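Phosphotransferase system, mannose/fructose/N-acetylgalactosamine-specific component IIB (Thermoanaerobacter tengcongensis, PDB 3LFJ) probably relays a phosphoryl group from a phosphohistidine protein to sugar during uptake, as the cytoplasmic IIB component of a mannose-family phosphotransferase system. Local coordinates at residues Lys111-Ile125 against Leu151-Gln165. Sequence-based numbering, arbitrary orientation.
Sequences KRVMDGGLPITTLNI and LLELKTKYNVDVYLQ
Tyr-158 OH donates a 2.6 Å hydrogen bond to Asp-115 OD1, reaching the oxygen on its anti side and joining the last turns of two helices. Tyrosine suits this boundary because its ring also packs: Met-114 slides past it in the opposite direction, CE lying 3.6 Å from Tyr-158 CB, while SD makes an oblique Met-aromatic contact. The bend at chi3 (72°) of the flexible, unbranched Met-114 chain turns its methyl toward the ring, and Met-114 SD touches Leu-154 CD1 at 4.1 Å. Deeper in, the side chains of Leu-151 and Leu-123 cross at about a right angle through their CD2 methyls, whereas Leu-151 CD2 and Ile-125 CD1 meet tip to tip at 4.0 Å, branched aliphatic chains that fill the layer between helix and sheet. Beneath them, strands 122-127 and 161-164 run parallel; each follows a helix packed on the same face, neighbouring helix-strand pairs of an open alpha/beta fold. Five backbone bonds zip the strands, from Asp-161 N to Thr-121 O (2.9 Å) through to Gln-165 N to Ile-125 O. Beta-branched Val-160, just before strand 161-164, sets CG2 3.6 Å from Leu-123 CB. On the other face, Thr-122 CG2 rests 3.7 Å from Tyr-163 CE1, and Lys-172 makes a cation-pi contact with that ring. Farther out, Lys-111 NZ forms a salt bridge with Asp-115 OD2 on its syn lone pair, which would steady the carboxylate; Lys-157 CB covers one face of the Tyr-158 ring.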
ATOM      1  N   LYS A 111      -5.296   5.129   5.227  1.00 14.54           N
ATOM      2  CA  LYS A 111      -6.351   5.383   6.216  1.00 14.25           C
ATOM      3  C   LYS A 111      -7.535   6.112   5.589  1.00 15.87           C
ATOM      4  O   LYS A 111      -8.688   5.747   5.804  1.00 17.08           O
ATOM      5  CB  LYS A 111      -5.810   6.162   7.422  1.00 17.51           C
ATOM      6  CG  LYS A 111      -6.901   6.668   8.384  1.00 20.91           C
ATOM      7  CD  LYS A 111      -6.274   7.519   9.487  1.00 24.64           C
ATOM      8  CE  LYS A 111      -7.109   7.537  10.759  1.00 36.27           C
ATOM      9  NZ  LYS A 111      -8.497   8.003  10.552  1.00 35.70           N
ATOM     10  N   ARG A 112      -7.253   7.137   4.785  1.00 15.51           N
ATOM     11  CA  ARG A 112      -8.342   7.855   4.135  1.00 16.22           C
ATOM     12  C   ARG A 112      -9.218   6.957   3.259  1.00 16.70           C
ATOM     13  O   ARG A 112     -10.461   7.075   3.278  1.00 18.67           O
ATOM     14  CB  ARG A 112      -7.811   9.041   3.328  1.00 15.93           C
ATOM     15  CG  ARG A 112      -7.305  10.165   4.206  1.00 15.44           C
ATOM     16  CD  ARG A 112      -6.484  11.150   3.388  1.00 19.00           C
ATOM     17  NE  ARG A 112      -7.298  11.753   2.340  1.00 18.87           N
ATOM     18  CZ  ARG A 112      -6.794  12.286   1.229  1.00 17.25           C
ATOM     19  NH1 ARG A 112      -5.481  12.256   1.039  1.00 18.00           N
ATOM     20  NH2 ARG A 112      -7.604  12.830   0.319  1.00 16.27           N
ATOM     21  N   VAL A 113      -8.611   6.058   2.480  1.00 14.97           N
ATOM     22  CA  VAL A 113      -9.427   5.194   1.639  1.00 13.87           C
ATOM     23  C   VAL A 113     -10.167   4.138   2.444  1.00 17.98           C
ATOM     24  O   VAL A 113     -11.295   3.803   2.118  1.00 18.90           O
ATOM     25  CB  VAL A 113      -8.676   4.534   0.466  1.00 18.32           C
ATOM     26  CG1 VAL A 113      -8.174   5.601  -0.518  1.00 19.06           C
ATOM     27  CG2 VAL A 113      -7.569   3.663   0.948  1.00 21.13           C
ATOM     28  N   MET A 114      -9.545   3.616   3.491  1.00 17.61           N
ATOM     29  CA  MET A 114     -10.265   2.660   4.323  1.00 17.22           C
ATOM     30  C   MET A 114     -11.406   3.353   5.067  1.00 19.57           C
ATOM     31  O   MET A 114     -12.500   2.801   5.178  1.00 19.68           O
ATOM     32  CB  MET A 114      -9.314   1.950   5.276  1.00 16.71           C
ATOM     33  CG  MET A 114      -8.289   1.135   4.520  1.00 16.53           C
ATOM     34  SD  MET A 114      -7.400  -0.013   5.583  1.00 24.54           S
ATOM     35  CE  MET A 114      -8.695  -1.203   5.898  1.00 35.21           C
ATOM     36  N   ASP A 115     -11.167   4.560   5.558  1.00 18.88           N
ATOM     37  CA  ASP A 115     -12.251   5.334   6.185  1.00 19.45           C
ATOM     38  C   ASP A 115     -13.380   5.651   5.206  1.00 21.62           C
ATOM     39  O   ASP A 115     -14.539   5.839   5.614  1.00 24.87           O
ATOM     40  CB  ASP A 115     -11.718   6.614   6.825  1.00 21.31           C
ATOM     41  CG  ASP A 115     -10.912   6.347   8.083  1.00 23.40           C
ATOM     42  OD1 ASP A 115     -10.947   5.194   8.603  1.00 22.76           O
ATOM     43  OD2 ASP A 115     -10.234   7.288   8.556  1.00 23.63           O
ATOM     44  N   GLY A 116     -13.052   5.701   3.919  1.00 20.24           N
ATOM     45  CA  GLY A 116     -14.037   5.926   2.881  1.00 21.25           C
ATOM     46  C   GLY A 116     -14.762   4.675   2.419  1.00 21.21           C
ATOM     47  O   GLY A 116     -15.591   4.739   1.517  1.00 25.11           O
ATOM     48  N   GLY A 117     -14.424   3.529   3.013  1.00 20.37           N
ATOM     49  CA  GLY A 117     -15.157   2.297   2.771  1.00 22.49           C
ATOM     50  C   GLY A 117     -14.496   1.277   1.861  1.00 28.74           C
ATOM     51  O   GLY A 117     -15.063   0.224   1.569  1.00 26.06           O
ATOM     52  N   LEU A 118     -13.292   1.582   1.397  1.00 21.94           N
ATOM     53  CA  LEU A 118     -12.599   0.648   0.533  0.51 22.82           C
ATOM     54  C   LEU A 118     -12.036  -0.498   1.380  1.00 17.99           C
ATOM     55  O   LEU A 118     -11.286  -0.283   2.326  1.00 23.69           O
ATOM     56  CB  LEU A 118     -11.528   1.368  -0.301  0.51 22.18           C
ATOM     57  CG  LEU A 118     -11.176   0.637  -1.596  0.51 20.01           C
ATOM     58  CD1 LEU A 118     -10.742   1.581  -2.708  0.51 19.34           C
ATOM     59  CD2 LEU A 118     -10.092  -0.370  -1.293  0.51 16.54           C
ATOM     60  N   PRO A 119     -12.439  -1.734   1.045  1.00 20.26           N
ATOM     61  CA  PRO A 119     -12.089  -2.867   1.900  1.00 20.89           C
ATOM     62  C   PRO A 119     -10.705  -3.365   1.579  1.00 22.18           C
ATOM     63  O   PRO A 119     -10.431  -3.831   0.478  1.00 32.99           O
ATOM     64  CB  PRO A 119     -13.138  -3.916   1.540  1.00 21.28           C
ATOM     65  CG  PRO A 119     -13.480  -3.639   0.129  1.00 22.84           C
ATOM     66  CD  PRO A 119     -13.265  -2.147  -0.105  1.00 22.08           C
ATOM     67  N   ILE A 120      -9.823  -3.205   2.545  1.00 20.02           N
ATOM     68  CA  ILE A 120      -8.492  -3.764   2.457  1.00 18.34           C
ATOM     69  C   ILE A 120      -8.350  -4.822   3.543  1.00 19.42           C
ATOM     70  O   ILE A 120      -8.625  -4.553   4.712  1.00 25.86           O
ATOM     71  CB  ILE A 120      -7.446  -2.668   2.630  1.00 19.94           C
ATOM     72  CG1 ILE A 120      -7.547  -1.685   1.462  1.00 19.66           C
ATOM     73  CG2 ILE A 120      -6.050  -3.277   2.705  1.00 22.69           C
ATOM     74  CD1 ILE A 120      -6.538  -0.549   1.540  1.00 18.93           C
ATOM     75  N   THR A 121      -7.935  -6.016   3.135  1.00 19.99           N
ATOM     76  CA  THR A 121      -7.883  -7.158   4.054  1.00 22.05           C
ATOM     77  C   THR A 121      -6.469  -7.421   4.573  1.00 23.40           C
ATOM     78  O   THR A 121      -6.294  -7.900   5.696  1.00 22.40           O
ATOM     79  CB  THR A 121      -8.457  -8.445   3.422  1.00 19.22           C
ATOM     80  OG1 THR A 121      -7.848  -8.712   2.146  1.00 23.57           O
ATOM     81  CG2 THR A 121      -9.963  -8.334   3.252  1.00 24.92           C
ATOM     82  N   THR A 122      -5.471  -7.121   3.742  1.00 20.23           N
ATOM     83  CA  THR A 122      -4.070  -7.312   4.091  1.00 19.93           C
ATOM     84  C   THR A 122      -3.323  -6.050   3.697  1.00 19.96           C
ATOM     85  O   THR A 122      -3.488  -5.550   2.580  1.00 21.84           O
ATOM     86  CB  THR A 122      -3.448  -8.485   3.325  1.00 24.61           C
ATOM     87  OG1 THR A 122      -4.107  -9.699   3.698  1.00 27.55           O
ATOM     88  CG2 THR A 122      -1.955  -8.619   3.635  1.00 25.60           C
ATOM     89  N   LEU A 123      -2.496  -5.556   4.609  1.00 17.99           N
ATOM     90  CA  LEU A 123      -1.743  -4.337   4.371  1.00 16.75           C
ATOM     91  C   LEU A 123      -0.282  -4.596   4.676  1.00 15.33           C
ATOM     92  O   LEU A 123       0.094  -4.809   5.837  1.00 17.89           O
ATOM     93  CB  LEU A 123      -2.285  -3.212   5.236  1.00 16.24           C
ATOM     94  CG  LEU A 123      -1.579  -1.859   5.052  1.00 17.50           C
ATOM     95  CD1 LEU A 123      -1.705  -1.356   3.618  1.00 17.01           C
ATOM     96  CD2 LEU A 123      -2.149  -0.849   6.010  1.00 17.70           C
ATOM     97  N   ASN A 124       0.530  -4.556   3.629  1.00 14.54           N
ATOM     98  CA  ASN A 124       1.960  -4.796   3.695  1.00 14.40           C
ATOM     99  C   ASN A 124       2.708  -3.462   3.801  1.00 19.57           C
ATOM    100  O   ASN A 124       2.610  -2.618   2.912  1.00 17.38           O
ATOM    101  CB  ASN A 124       2.356  -5.564   2.437  1.00 15.24           C
ATOM    102  CG  ASN A 124       3.827  -5.514   2.153  1.00 16.91           C
ATOM    103  OD1 ASN A 124       4.669  -5.757   3.040  1.00 20.87           O
ATOM    104  ND2 ASN A 124       4.159  -5.225   0.916  1.00 12.99           N
ATOM    105  N   ILE A 125       3.421  -3.257   4.907  1.00 15.88           N
ATOM    106  CA  ILE A 125       4.247  -2.052   5.055  1.00 14.92           C
ATOM    107  C   ILE A 125       5.618  -2.337   4.429  1.00 17.73           C
ATOM    108  O   ILE A 125       6.430  -3.095   4.977  1.00 16.38           O
ATOM    109  CB  ILE A 125       4.409  -1.651   6.547  1.00 15.89           C
ATOM    110  CG1 ILE A 125       3.061  -1.670   7.292  1.00 17.09           C
ATOM    111  CG2 ILE A 125       5.100  -0.300   6.645  1.00 16.33           C
ATOM    112  CD1 ILE A 125       1.947  -0.803   6.647  1.00 18.65           C
ATOM    113  N   LEU A 151      -1.904   2.305  12.607  1.00 19.68           N
ATOM    114  CA  LEU A 151      -1.979   0.960  12.060  1.00 20.24           C
ATOM    115  C   LEU A 151      -2.826   0.054  12.955  1.00 21.39           C
ATOM    116  O   LEU A 151      -3.646  -0.721  12.465  1.00 20.52           O
ATOM    117  CB  LEU A 151      -0.585   0.374  11.838  1.00 20.90           C
ATOM    118  CG  LEU A 151       0.206   1.043  10.703  1.00 20.92           C
ATOM    119  CD1 LEU A 151       1.610   0.471  10.634  1.00 18.52           C
ATOM    120  CD2 LEU A 151      -0.506   0.865   9.378  1.00 17.38           C
ATOM    121  N   LEU A 152      -2.647   0.205  14.262  1.00 24.49           N
ATOM    122  CA  LEU A 152      -3.441  -0.545  15.232  1.00 25.37           C
ATOM    123  C   LEU A 152      -4.923  -0.222  15.101  1.00 29.29           C
ATOM    124  O   LEU A 152      -5.774  -1.110  15.209  1.00 28.05           O
ATOM    125  CB  LEU A 152      -2.955  -0.252  16.647  1.00 25.22           C
ATOM    126  CG  LEU A 152      -1.624  -0.930  16.981  1.00 30.55           C
ATOM    127  CD1 LEU A 152      -1.078  -0.469  18.319  1.00 33.02           C
ATOM    128  CD2 LEU A 152      -1.786  -2.444  16.958  1.00 29.51           C
ATOM    129  N   GLU A 153      -5.229   1.050  14.866  1.00 28.96           N
ATOM    130  CA  GLU A 153      -6.609   1.476  14.694  1.00 25.45           C
ATOM    131  C   GLU A 153      -7.230   0.875  13.430  1.00 28.11           C
ATOM    132  O   GLU A 153      -8.399   0.477  13.431  1.00 28.47           O
ATOM    133  CB  GLU A 153      -6.693   3.004  14.698  1.00 27.83           C
ATOM    134  CG  GLU A 153      -8.059   3.567  14.404  1.00 40.07           C
ATOM    135  CD  GLU A 153      -8.068   5.086  14.417  1.00 52.34           C
ATOM    136  OE1 GLU A 153      -7.111   5.699  13.893  1.00 49.68           O
ATOM    137  OE2 GLU A 153      -9.039   5.665  14.948  1.00 59.39           O
ATOM    138  N   LEU A 154      -6.459   0.792  12.347  1.00 22.45           N
ATOM    139  CA  LEU A 154      -6.961   0.136  11.146  1.00 24.82           C
ATOM    140  C   LEU A 154      -7.252  -1.348  11.402  1.00 22.03           C
ATOM    141  O   LEU A 154      -8.271  -1.874  10.949  1.00 25.95           O
ATOM    142  CB  LEU A 154      -5.976   0.292   9.988  1.00 27.35           C
ATOM    143  CG  LEU A 154      -5.749   1.700   9.444  1.00 28.10           C
ATOM    144  CD1 LEU A 154      -4.808   1.587   8.258  1.00 26.75           C
ATOM    145  CD2 LEU A 154      -7.039   2.371   9.028  1.00 22.17           C
ATOM    146  N   LYS A 155      -6.351  -2.018  12.121  1.00 26.27           N
ATOM    147  CA  LYS A 155      -6.549  -3.419  12.495  1.00 26.69           C
ATOM    148  C   LYS A 155      -7.820  -3.588  13.336  1.00 24.67           C
ATOM    149  O   LYS A 155      -8.637  -4.466  13.072  1.00 27.94           O
ATOM    150  CB  LYS A 155      -5.329  -3.937  13.263  1.00 28.45           C
ATOM    151  CG  LYS A 155      -5.499  -5.349  13.845  1.00 27.12           C
ATOM    152  N   THR A 156      -7.983  -2.731  14.335  1.00 21.77           N
ATOM    153  CA  THR A 156      -9.142  -2.816  15.221  1.00 26.22           C
ATOM    154  C   THR A 156     -10.462  -2.559  14.496  1.00 29.12           C
ATOM    155  O   THR A 156     -11.427  -3.309  14.660  1.00 28.04           O
ATOM    156  CB  THR A 156      -9.004  -1.848  16.409  1.00 27.50           C
ATOM    157  OG1 THR A 156      -7.820  -2.171  17.146  1.00 34.18           O
ATOM    158  CG2 THR A 156     -10.217  -1.951  17.347  1.00 32.54           C
ATOM    159  N   LYS A 157     -10.502  -1.503  13.686  1.00 21.30           N
ATOM    160  CA  LYS A 157     -11.732  -1.101  13.018  1.00 22.24           C
ATOM    161  C   LYS A 157     -12.096  -1.975  11.832  1.00 24.32           C
ATOM    162  O   LYS A 157     -13.274  -2.225  11.585  1.00 28.05           O
ATOM    163  CB  LYS A 157     -11.640   0.352  12.518  1.00 25.26           C
ATOM    164  CG  LYS A 157     -11.550   1.414  13.591  1.00 34.45           C
ATOM    165  CD  LYS A 157     -11.653   2.799  12.959  1.00 44.12           C
ATOM    166  CE  LYS A 157     -11.573   3.895  14.006  1.00 49.16           C
ATOM    167  NZ  LYS A 157     -11.582   5.245  13.377  1.00 59.86           N
ATOM    168  N   TYR A 158     -11.091  -2.412  11.073  1.00 20.89           N
ATOM    169  CA  TYR A 158     -11.336  -3.025   9.780  1.00 21.59           C
ATOM    170  C   TYR A 158     -10.832  -4.463   9.664  1.00 18.15           C
ATOM    171  O   TYR A 158     -11.023  -5.109   8.635  1.00 23.24           O
ATOM    172  CB  TYR A 158     -10.708  -2.164   8.682  1.00 19.96           C
ATOM    173  CG  TYR A 158     -11.222  -0.740   8.680  1.00 19.11           C
ATOM    174  CD1 TYR A 158     -12.570  -0.471   8.498  1.00 23.11           C
ATOM    175  CD2 TYR A 158     -10.355   0.337   8.875  1.00 21.05           C
ATOM    176  CE1 TYR A 158     -13.041   0.833   8.500  1.00 24.44           C
ATOM    177  CE2 TYR A 158     -10.819   1.652   8.881  1.00 22.57           C
ATOM    178  CZ  TYR A 158     -12.163   1.885   8.691  1.00 24.93           C
ATOM    179  OH  TYR A 158     -12.642   3.174   8.699  1.00 24.38           O
ATOM    180  N   ASN A 159     -10.190  -4.953  10.726  1.00 23.06           N
ATOM    181  CA  ASN A 159      -9.657  -6.324  10.742  1.00 24.32           C
ATOM    182  C   ASN A 159      -8.609  -6.573   9.674  1.00 23.67           C
ATOM    183  O   ASN A 159      -8.480  -7.670   9.152  1.00 23.93           O
ATOM    184  CB  ASN A 159     -10.765  -7.379  10.621  1.00 25.25           C
ATOM    185  CG  ASN A 159     -10.311  -8.743  11.125  1.00 27.48           C
ATOM    186  OD1 ASN A 159      -9.604  -8.830  12.131  1.00 28.93           O
ATOM    187  ND2 ASN A 159     -10.707  -9.810  10.426  1.00 27.95           N
ATOM    188  N   VAL A 160      -7.856  -5.535   9.340  1.00 20.96           N
ATOM    189  CA  VAL A 160      -6.772  -5.699   8.384  1.00 23.86           C
ATOM    190  C   VAL A 160      -5.570  -6.412   9.006  1.00 18.42           C
ATOM    191  O   VAL A 160      -5.165  -6.118  10.132  1.00 21.18           O
ATOM    192  CB  VAL A 160      -6.324  -4.335   7.808  1.00 25.53           C
ATOM    193  CG1 VAL A 160      -5.924  -3.394   8.922  1.00 31.75           C
ATOM    194  CG2 VAL A 160      -5.189  -4.522   6.820  1.00 26.55           C
ATOM    195  N   ASP A 161      -5.002  -7.349   8.256  1.00 17.61           N
ATOM    196  CA  ASP A 161      -3.784  -8.026   8.668  1.00 19.45           C
ATOM    197  C   ASP A 161      -2.623  -7.152   8.223  1.00 20.40           C
ATOM    198  O   ASP A 161      -2.389  -7.002   7.019  1.00 20.46           O
ATOM    199  CB  ASP A 161      -3.718  -9.400   7.988  1.00 22.42           C
ATOM    200  CG  ASP A 161      -2.451 -10.177   8.330  1.00 24.43           C
ATOM    201  OD1 ASP A 161      -2.030 -11.008   7.501  1.00 28.94           O
ATOM    202  OD2 ASP A 161      -1.869  -9.958   9.411  1.00 28.46           O
ATOM    203  N   VAL A 162      -1.914  -6.581   9.190  1.00 17.88           N
ATOM    204  CA  VAL A 162      -0.821  -5.654   8.898  1.00 16.78           C
ATOM    205  C   VAL A 162       0.519  -6.283   9.217  1.00 21.35           C
ATOM    206  O   VAL A 162       0.725  -6.788  10.335  1.00 20.43           O
ATOM    207  CB  VAL A 162      -0.921  -4.396   9.745  1.00 18.43           C
ATOM    208  CG1 VAL A 162       0.200  -3.424   9.377  1.00 18.01           C
ATOM    209  CG2 VAL A 162      -2.289  -3.739   9.548  1.00 20.76           C
ATOM    210  N   TYR A 163       1.428  -6.244   8.246  1.00 17.87           N
ATOM    211  CA  TYR A 163       2.794  -6.691   8.462  1.00 16.07           C
ATOM    212  C   TYR A 163       3.816  -5.933   7.633  1.00 19.68           C
ATOM    213  O   TYR A 163       3.487  -5.376   6.583  1.00 18.58           O
ATOM    214  CB  TYR A 163       2.916  -8.202   8.241  1.00 17.32           C
ATOM    215  CG  TYR A 163       2.555  -8.715   6.860  1.00 17.48           C
ATOM    216  CD1 TYR A 163       1.340  -9.350   6.644  1.00 22.42           C
ATOM    217  CD2 TYR A 163       3.442  -8.606   5.789  1.00 20.02           C
ATOM    218  CE1 TYR A 163       1.016  -9.861   5.412  1.00 22.74           C
ATOM    219  CE2 TYR A 163       3.109  -9.090   4.533  1.00 21.62           C
ATOM    220  CZ  TYR A 163       1.896  -9.728   4.362  1.00 20.87           C
ATOM    221  OH  TYR A 163       1.555 -10.238   3.137  1.00 24.99           O
ATOM    222  N   LEU A 164       5.046  -5.894   8.137  1.00 17.22           N
ATOM    223  CA  LEU A 164       6.177  -5.298   7.449  1.00 15.96           C
ATOM    224  C   LEU A 164       6.869  -6.368   6.643  1.00 17.01           C
ATOM    225  O   LEU A 164       7.163  -7.447   7.161  1.00 20.87           O
ATOM    226  CB  LEU A 164       7.178  -4.754   8.464  1.00 19.60           C
ATOM    227  CG  LEU A 164       6.883  -3.392   9.089  1.00 18.02           C
ATOM    228  CD1 LEU A 164       5.573  -3.376   9.849  1.00 18.93           C
ATOM    229  CD2 LEU A 164       8.047  -3.012   9.998  1.00 19.45           C
ATOM    230  N   GLN A 165       7.145  -6.078   5.384  1.00 15.62           N
ATOM    231  CA  GLN A 165       7.894  -6.994   4.531  1.00 15.61           C
ATOM    232  C   GLN A 165       8.345  -6.278   3.270  1.00 19.69           C
ATOM    233  O   GLN A 165       7.529  -5.700   2.539  1.00 17.53           O
ATOM    234  CB  GLN A 165       7.065  -8.223   4.156  1.00 19.29           C
ATOM    235  CG  GLN A 165       7.910  -9.347   3.560  1.00 18.65           C
ATOM    236  CD  GLN A 165       7.081 -10.556   3.176  1.00 21.44           C
ATOM    237  OE1 GLN A 165       5.876 -10.456   2.945  1.00 24.37           O
ATOM    238  NE2 GLN A 165       7.728 -11.719   3.113  1.00 25.88           N
TER